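Long-range contacts in intimin (Escherichia coli, PDB 1F00), which acts in cell adhesion, probably attaching the bacterium to host gut cells through its C-terminal region, which recognises a receptor: residues T4-D9 against Y23-M28; T42-K47 against K72-A77. All blocks are in the same frame, centred on the assembly; numbering follows the deposited sequence.

The chain starts in an immunoglobulin-like domain, where two contacts follow in series, neither nested nor crossed: interaction 1 pairs two strands of one sheet and interaction 2 two strands of the other. Strand 2-8 opens the first sheet; the chain then crosses to the second as strand 12-14 and returns as strand 21-29, so interaction 1 closes a loop of 13 residues. After strand 38-43 in the second sheet it passes to the first (47-48), back to the second (52-54) and again to the first (60-66) before strand 71-79 closes interaction 2 over a gap of 24 residues. Inside the sandwich CZ of Y23 packs against CG2 of V75 at 3.3 Å.

Interaction 1 of 2, residues T4-D9 against Y23-M28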
ATOM      1  N   THR A   4     -19.221  33.436 -23.318  1.00 21.45           N
ATOM      2  CA  THR A   4     -20.436  33.085 -22.592  1.00 24.48           C
ATOM      3  C   THR A   4     -20.352  31.715 -21.928  1.00 24.07           C
ATOM      4  O   THR A   4     -21.270  31.296 -21.225  1.00 23.01           O
ATOM      5  CB  THR A   4     -21.645  33.102 -23.527  1.00 23.31           C
ATOM      6  OG1 THR A   4     -21.444  32.152 -24.580  1.00 25.99           O
ATOM      7  CG2 THR A   4     -21.827  34.492 -24.125  1.00 24.93           C
ATOM      8  N   GLU A   5     -19.243  31.022 -22.163  1.00 24.64           N
ATOM      9  CA  GLU A   5     -19.021  29.702 -21.586  1.00 26.98           C
ATOM     10  C   GLU A   5     -17.525  29.521 -21.386  1.00 26.35           C
ATOM     11  O   GLU A   5     -16.724  29.909 -22.240  1.00 26.98           O
ATOM     12  CB  GLU A   5     -19.532  28.598 -22.529  1.00 27.68           C
ATOM     13  CG  GLU A   5     -21.024  28.637 -22.840  1.00 31.15           C
ATOM     14  CD  GLU A   5     -21.878  27.896 -21.817  1.00 34.70           C
ATOM     15  OE1 GLU A   5     -23.120  28.030 -21.878  1.00 37.53           O
ATOM     16  OE2 GLU A   5     -21.319  27.176 -20.960  1.00 35.69           O
ATOM     17  N   ILE A   6     -17.148  28.947 -20.251  1.00 24.60           N
ATOM     18  CA  ILE A   6     -15.747  28.677 -19.961  1.00 25.02           C
ATOM     19  C   ILE A   6     -15.754  27.459 -19.046  1.00 25.08           C
ATOM     20  O   ILE A   6     -16.035  27.557 -17.851  1.00 23.97           O
ATOM     21  CB  ILE A   6     -15.053  29.901 -19.303  1.00 25.98           C
ATOM     22  CG1 ILE A   6     -13.574  29.591 -19.069  1.00 26.40           C
ATOM     23  CG2 ILE A   6     -15.760  30.290 -18.015  1.00 27.19           C
ATOM     24  CD1 ILE A   6     -12.726  30.829 -18.805  1.00 29.93           C
ATOM     25  N   LYS A   7     -15.475  26.300 -19.639  1.00 25.36           N
ATOM     26  CA  LYS A   7     -15.500  25.032 -18.923  1.00 23.63           C
ATOM     27  C   LYS A   7     -14.168  24.297 -18.890  1.00 23.18           C
ATOM     28  O   LYS A   7     -13.291  24.545 -19.707  1.00 21.34           O
ATOM     29  CB  LYS A   7     -16.526  24.097 -19.571  1.00 25.40           C
ATOM     30  CG  LYS A   7     -17.914  24.677 -19.774  1.00 29.63           C
ATOM     31  CD  LYS A   7     -18.787  23.678 -20.521  1.00 33.00           C
ATOM     32  CE  LYS A   7     -20.204  24.189 -20.705  1.00 36.09           C
ATOM     33  NZ  LYS A   7     -21.031  23.234 -21.500  1.00 37.56           N
ATOM     34  N   ALA A   8     -14.044  23.383 -17.933  1.00 23.16           N
ATOM     35  CA  ALA A   8     -12.862  22.541 -17.782  1.00 23.83           C
ATOM     36  C   ALA A   8     -13.411  21.117 -17.783  1.00 23.94           C
ATOM     37  O   ALA A   8     -14.389  20.835 -17.090  1.00 23.05           O
ATOM     38  CB  ALA A   8     -12.162  22.841 -16.468  1.00 23.40           C
ATOM     39  N   ASP A   9     -12.808  20.220 -18.559  1.00 24.13           N
ATOM     40  CA  ASP A   9     -13.308  18.850 -18.609  1.00 22.97           C
ATOM     41  C   ASP A   9     -13.117  18.074 -17.302  1.00 22.99           C
ATOM     42  O   ASP A   9     -13.830  17.110 -17.044  1.00 21.60           O
ATOM     43  CB  ASP A   9     -12.677  18.076 -19.772  1.00 23.34           C
ATOM     44  CG  ASP A   9     -11.180  17.911 -19.628  1.00 24.19           C
ATOM     45  OD1 ASP A   9     -10.633  17.001 -20.287  1.00 24.48           O
ATOM     46  OD2 ASP A   9     -10.548  18.684 -18.879  1.00 19.76           O
ATOM     47  N   TYR A  23      -9.553  23.245 -21.371  1.00 23.81           N
ATOM     48  CA  TYR A  23     -10.516  24.313 -21.161  1.00 24.32           C
ATOM     49  C   TYR A  23     -11.183  24.647 -22.482  1.00 25.51           C
ATOM     50  O   TYR A  23     -10.524  24.741 -23.518  1.00 26.29           O
ATOM     51  CB  TYR A  23      -9.819  25.562 -20.611  1.00 23.08           C
ATOM     52  CG  TYR A  23      -9.269  25.400 -19.215  1.00 21.39           C
ATOM     53  CD1 TYR A  23      -8.071  24.723 -18.988  1.00 22.63           C
ATOM     54  CD2 TYR A  23      -9.957  25.910 -18.115  1.00 21.97           C
ATOM     55  CE1 TYR A  23      -7.573  24.560 -17.699  1.00 21.69           C
ATOM     56  CE2 TYR A  23      -9.471  25.752 -16.828  1.00 21.52           C
ATOM     57  CZ  TYR A  23      -8.278  25.077 -16.626  1.00 19.59           C
ATOM     58  OH  TYR A  23      -7.785  24.929 -15.352  1.00 20.96           O
ATOM     59  N   THR A  24     -12.495  24.822 -22.446  1.00 25.62           N
ATOM     60  CA  THR A  24     -13.226  25.157 -23.651  1.00 26.49           C
ATOM     61  C   THR A  24     -14.055  26.415 -23.426  1.00 27.12           C
ATOM     62  O   THR A  24     -14.852  26.483 -22.492  1.00 28.54           O
ATOM     63  CB  THR A  24     -14.155  23.998 -24.082  1.00 26.42           C
ATOM     64  OG1 THR A  24     -13.384  22.798 -24.248  1.00 24.91           O
ATOM     65  CG2 THR A  24     -14.841  24.335 -25.401  1.00 28.64           C
ATOM     66  N   VAL A  25     -13.839  27.421 -24.268  1.00 27.73           N
ATOM     67  CA  VAL A  25     -14.595  28.662 -24.165  1.00 28.29           C
ATOM     68  C   VAL A  25     -15.448  28.834 -25.411  1.00 28.45           C
ATOM     69  O   VAL A  25     -15.158  28.263 -26.464  1.00 27.30           O
ATOM     70  CB  VAL A  25     -13.678  29.904 -24.032  1.00 28.88           C
ATOM     71  CG1 VAL A  25     -12.931  29.867 -22.715  1.00 29.01           C
ATOM     72  CG2 VAL A  25     -12.706  29.966 -25.199  1.00 29.97           C
ATOM     73  N   LYS A  26     -16.514  29.612 -25.282  1.00 28.99           N
ATOM     74  CA  LYS A  26     -17.392  29.874 -26.410  1.00 27.62           C
ATOM     75  C   LYS A  26     -17.576  31.381 -26.484  1.00 28.79           C
ATOM     76  O   LYS A  26     -17.868  32.027 -25.476  1.00 27.25           O
ATOM     77  CB  LYS A  26     -18.741  29.180 -26.212  1.00 28.60           C
ATOM     78  CG  LYS A  26     -19.695  29.352 -27.382  1.00 29.84           C
ATOM     79  CD  LYS A  26     -20.980  28.569 -27.180  1.00 29.50           C
ATOM     80  CE  LYS A  26     -21.883  28.689 -28.400  1.00 31.18           C
ATOM     81  NZ  LYS A  26     -23.137  27.901 -28.268  1.00 32.49           N
ATOM     82  N   VAL A  27     -17.364  31.940 -27.671  1.00 29.14           N
ATOM     83  CA  VAL A  27     -17.519  33.374 -27.879  1.00 29.06           C
ATOM     84  C   VAL A  27     -18.810  33.596 -28.652  1.00 29.96           C
ATOM     85  O   VAL A  27     -19.043  32.969 -29.686  1.00 29.62           O
ATOM     86  CB  VAL A  27     -16.330  33.955 -28.666  1.00 29.62           C
ATOM     87  CG1 VAL A  27     -16.546  35.435 -28.926  1.00 29.43           C
ATOM     88  CG2 VAL A  27     -15.045  33.743 -27.883  1.00 26.57           C
ATOM     89  N   MET A  28     -19.650  34.486 -28.142  1.00 29.50           N
ATOM     90  CA  MET A  28     -20.928  34.762 -28.777  1.00 30.46           C
ATOM     91  C   MET A  28     -21.226  36.242 -28.939  1.00 29.90           C
ATOM     92  O   MET A  28     -20.629  37.099 -28.284  1.00 28.07           O
ATOM     93  CB  MET A  28     -22.061  34.134 -27.962  1.00 32.98           C
ATOM     94  CG  MET A  28     -21.998  32.626 -27.833  1.00 35.84           C
ATOM     95  SD  MET A  28     -22.483  31.807 -29.352  1.00 41.37           S
ATOM     96  CE  MET A  28     -24.268  31.712 -29.128  1.00 38.30           C
TER
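K7 and T24 exchange two backbone hydrogen bonds, K7 N to T24 O and T24 N to K7 O, both 2.9 Å and the former nearly straight at 174°. Further along the ladder K26 N reaches E5 O at 3.1 Å, and T4 N donates to K26 O at 2.9 Å. CA-H groups of V25 and Y23 add weaker contacts to E5 O and K7 O.

On the face carrying E5, K7, T24 and K26, E5 and K26 run side by side, with their CB atoms 3.8 Å apart. The ammonium of K7 makes a long salt bridge with OE2 of E5 in its own strand, while T24 OG1 has a weak hydrogen bond to K62. At the far end T4 and M28 cross nearly at right angles, OG1 of T4 meeting CG of M28 at 3.3 Å.

The opposite face carries I6, A8, Y23 and V25, which meet through carbon atoms. I6 turns CG1 anti to its own N (chi1 -178°), alongside V25 CG1 at 3.7 Å, and A8 CB approaches CE2 of the Y23 ring obliquely at 4.0 Å. V25 also packs on F41 of the facing sheet. This is the edge of an immunoglobulin-like sandwich, with strand 2-8 running antiparallel to strand 21-29.

Interaction 2 of 2, residues T42-K47 against K72-A77; sequences TTTLGK and KSLVSA
The peptide carbonyls of S76, T42 and L74 are the flat groups, and the N-H groups of T42, S76 and T44 meet them from different heights. T42 N donates to S76 O in the carbonyl plane at 3.0 Å, and S76 N donates to T42 O at 2.9 Å, tilted somewhat from the T42 carbonyl plane. T44 N instead comes from above the L74 carbonyl, 41° out of its plane, at 3.1 Å. The pairing is that of two antiparallel strands in one sheet of an immunoglobulin-like β-sandwich.

One side of this pair looks into the sandwich. There CG2 of V75, anti to its carbonyl carbon, rests against OG1 of T43 at 3.6 Å, and both side chains touch L65 of the other sheet. That threonine hydroxyl is buried and has no polar partner in the model. On the other side T42 OG1 lies near CB of S76, whose own hydroxyl is taken by K87.

Beyond these residues side chains cover the backbone: L45 lays CD2 over K72 O at 3.6 Å, and T44 CG2 lies against L74 O at 3.4 Å. With chi1 at 62°, the hydroxyl of T44 sits between its N and carbonyl carbon and faces L74 N, so its OG1, rather than a backbone carbonyl, accepts the hydrogen bond from L74 N at 2.8 Å, with an N-H···O angle of 155°.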
ATOM      1  N   THR A  42      -4.297  32.614 -19.773  1.00 29.02           N
ATOM      2  CA  THR A  42      -3.244  32.819 -18.797  1.00 29.14           C
ATOM      3  C   THR A  42      -3.548  31.910 -17.618  1.00 28.67           C
ATOM      4  O   THR A  42      -4.703  31.547 -17.387  1.00 28.10           O
ATOM      5  CB  THR A  42      -3.196  34.288 -18.324  1.00 30.11           C
ATOM      6  OG1 THR A  42      -4.483  34.682 -17.832  1.00 29.63           O
ATOM      7  CG2 THR A  42      -2.797  35.199 -19.471  1.00 29.96           C
ATOM      8  N   THR A  43      -2.514  31.523 -16.885  1.00 28.49           N
ATOM      9  CA  THR A  43      -2.713  30.650 -15.740  1.00 30.22           C
ATOM     10  C   THR A  43      -1.900  31.116 -14.557  1.00 28.40           C
ATOM     11  O   THR A  43      -0.863  31.756 -14.717  1.00 28.96           O
ATOM     12  CB  THR A  43      -2.294  29.201 -16.045  1.00 32.11           C
ATOM     13  OG1 THR A  43      -2.845  28.796 -17.302  1.00 37.62           O
ATOM     14  CG2 THR A  43      -2.809  28.270 -14.962  1.00 29.16           C
ATOM     15  N   THR A  44      -2.374  30.785 -13.362  1.00 28.08           N
ATOM     16  CA  THR A  44      -1.669  31.143 -12.146  1.00 25.99           C
ATOM     17  C   THR A  44      -0.702  30.015 -11.784  1.00 25.85           C
ATOM     18  O   THR A  44       0.146  30.177 -10.908  1.00 24.91           O
ATOM     19  CB  THR A  44      -2.644  31.353 -10.981  1.00 26.25           C
ATOM     20  OG1 THR A  44      -3.345  30.130 -10.719  1.00 25.72           O
ATOM     21  CG2 THR A  44      -3.646  32.449 -11.323  1.00 27.42           C
ATOM     22  N   LEU A  45      -0.839  28.875 -12.461  1.00 25.66           N
ATOM     23  CA  LEU A  45       0.023  27.716 -12.211  1.00 25.65           C
ATOM     24  C   LEU A  45      -0.015  26.699 -13.349  1.00 25.83           C
ATOM     25  O   LEU A  45      -1.083  26.343 -13.842  1.00 25.40           O
ATOM     26  CB  LEU A  45      -0.383  27.017 -10.909  1.00 25.59           C
ATOM     27  CG  LEU A  45       0.377  25.718 -10.609  1.00 26.62           C
ATOM     28  CD1 LEU A  45       1.837  26.028 -10.333  1.00 24.65           C
ATOM     29  CD2 LEU A  45      -0.249  25.015  -9.418  1.00 27.27           C
ATOM     30  N   GLY A  46       1.155  26.227 -13.763  1.00 26.68           N
ATOM     31  CA  GLY A  46       1.205  25.241 -14.825  1.00 27.32           C
ATOM     32  C   GLY A  46       1.641  25.771 -16.176  1.00 28.24           C
ATOM     33  O   GLY A  46       2.092  26.909 -16.292  1.00 28.84           O
ATOM     34  N   LYS A  47       1.505  24.929 -17.198  1.00 28.70           N
ATOM     35  CA  LYS A  47       1.878  25.272 -18.568  1.00 29.51           C
ATOM     36  C   LYS A  47       0.708  25.129 -19.534  1.00 27.22           C
ATOM     37  O   LYS A  47       0.109  24.061 -19.646  1.00 27.65           O
ATOM     38  CB  LYS A  47       3.013  24.368 -19.060  1.00 32.56           C
ATOM     39  CG  LYS A  47       4.417  24.829 -18.713  1.00 38.02           C
ATOM     40  CD  LYS A  47       5.443  23.978 -19.465  1.00 40.19           C
ATOM     41  CE  LYS A  47       6.857  24.517 -19.306  1.00 42.57           C
ATOM     42  NZ  LYS A  47       7.304  24.509 -17.885  1.00 46.77           N
ATOM     43  N   LYS A  72      -3.402  24.618  -6.497  1.00 22.62           N
ATOM     44  CA  LYS A  72      -4.596  25.097  -7.180  1.00 23.48           C
ATOM     45  C   LYS A  72      -4.152  25.937  -8.371  1.00 22.97           C
ATOM     46  O   LYS A  72      -3.183  26.692  -8.282  1.00 20.81           O
ATOM     47  CB  LYS A  72      -5.461  25.959  -6.253  1.00 25.03           C
ATOM     48  CG  LYS A  72      -6.062  25.228  -5.065  1.00 29.14           C
ATOM     49  CD  LYS A  72      -7.169  26.064  -4.434  1.00 31.39           C
ATOM     50  CE  LYS A  72      -7.749  25.397  -3.197  1.00 33.81           C
ATOM     51  NZ  LYS A  72      -6.762  25.354  -2.082  1.00 36.16           N
ATOM     52  N   SER A  73      -4.861  25.799  -9.484  1.00 23.53           N
ATOM     53  CA  SER A  73      -4.540  26.550 -10.688  1.00 25.51           C
ATOM     54  C   SER A  73      -5.772  27.299 -11.183  1.00 24.98           C
ATOM     55  O   SER A  73      -6.870  26.742 -11.248  1.00 26.05           O
ATOM     56  CB  SER A  73      -4.034  25.608 -11.781  1.00 27.23           C
ATOM     57  OG  SER A  73      -3.631  26.331 -12.931  1.00 29.75           O
ATOM     58  N   LEU A  74      -5.584  28.569 -11.525  1.00 25.05           N
ATOM     59  CA  LEU A  74      -6.678  29.392 -12.017  1.00 24.71           C
ATOM     60  C   LEU A  74      -6.395  29.937 -13.406  1.00 24.19           C
ATOM     61  O   LEU A  74      -5.514  30.779 -13.593  1.00 24.47           O
ATOM     62  CB  LEU A  74      -6.949  30.549 -11.055  1.00 25.31           C
ATOM     63  CG  LEU A  74      -7.997  31.560 -11.531  1.00 27.02           C
ATOM     64  CD1 LEU A  74      -9.250  30.846 -12.036  1.00 27.18           C
ATOM     65  CD2 LEU A  74      -8.326  32.497 -10.377  1.00 29.08           C
ATOM     66  N   VAL A  75      -7.144  29.436 -14.381  1.00 25.08           N
ATOM     67  CA  VAL A  75      -7.000  29.863 -15.763  1.00 25.12           C
ATOM     68  C   VAL A  75      -7.993  30.981 -16.080  1.00 27.70           C
ATOM     69  O   VAL A  75      -9.137  30.966 -15.615  1.00 28.43           O
ATOM     70  CB  VAL A  75      -7.244  28.689 -16.731  1.00 23.57           C
ATOM     71  CG1 VAL A  75      -7.285  29.188 -18.165  1.00 24.59           C
ATOM     72  CG2 VAL A  75      -6.139  27.651 -16.569  1.00 23.03           C
ATOM     73  N   SER A  76      -7.540  31.951 -16.864  1.00 26.09           N
ATOM     74  CA  SER A  76      -8.372  33.077 -17.269  1.00 27.77           C
ATOM     75  C   SER A  76      -8.250  33.251 -18.775  1.00 27.43           C
ATOM     76  O   SER A  76      -7.201  32.972 -19.354  1.00 27.77           O
ATOM     77  CB  SER A  76      -7.919  34.364 -16.574  1.00 27.10           C
ATOM     78  OG  SER A  76      -8.099  34.275 -15.177  1.00 26.52           O
ATOM     79  N   ALA A  77      -9.329  33.701 -19.403  1.00 26.28           N
ATOM     80  CA  ALA A  77      -9.342  33.920 -20.839  1.00 26.81           C
ATOM     81  C   ALA A  77      -9.957  35.283 -21.112  1.00 28.72           C
ATOM     82  O   ALA A  77     -10.726  35.801 -20.303  1.00 25.73           O
ATOM     83  CB  ALA A  77     -10.151  32.831 -21.534  1.00 24.94           C
TER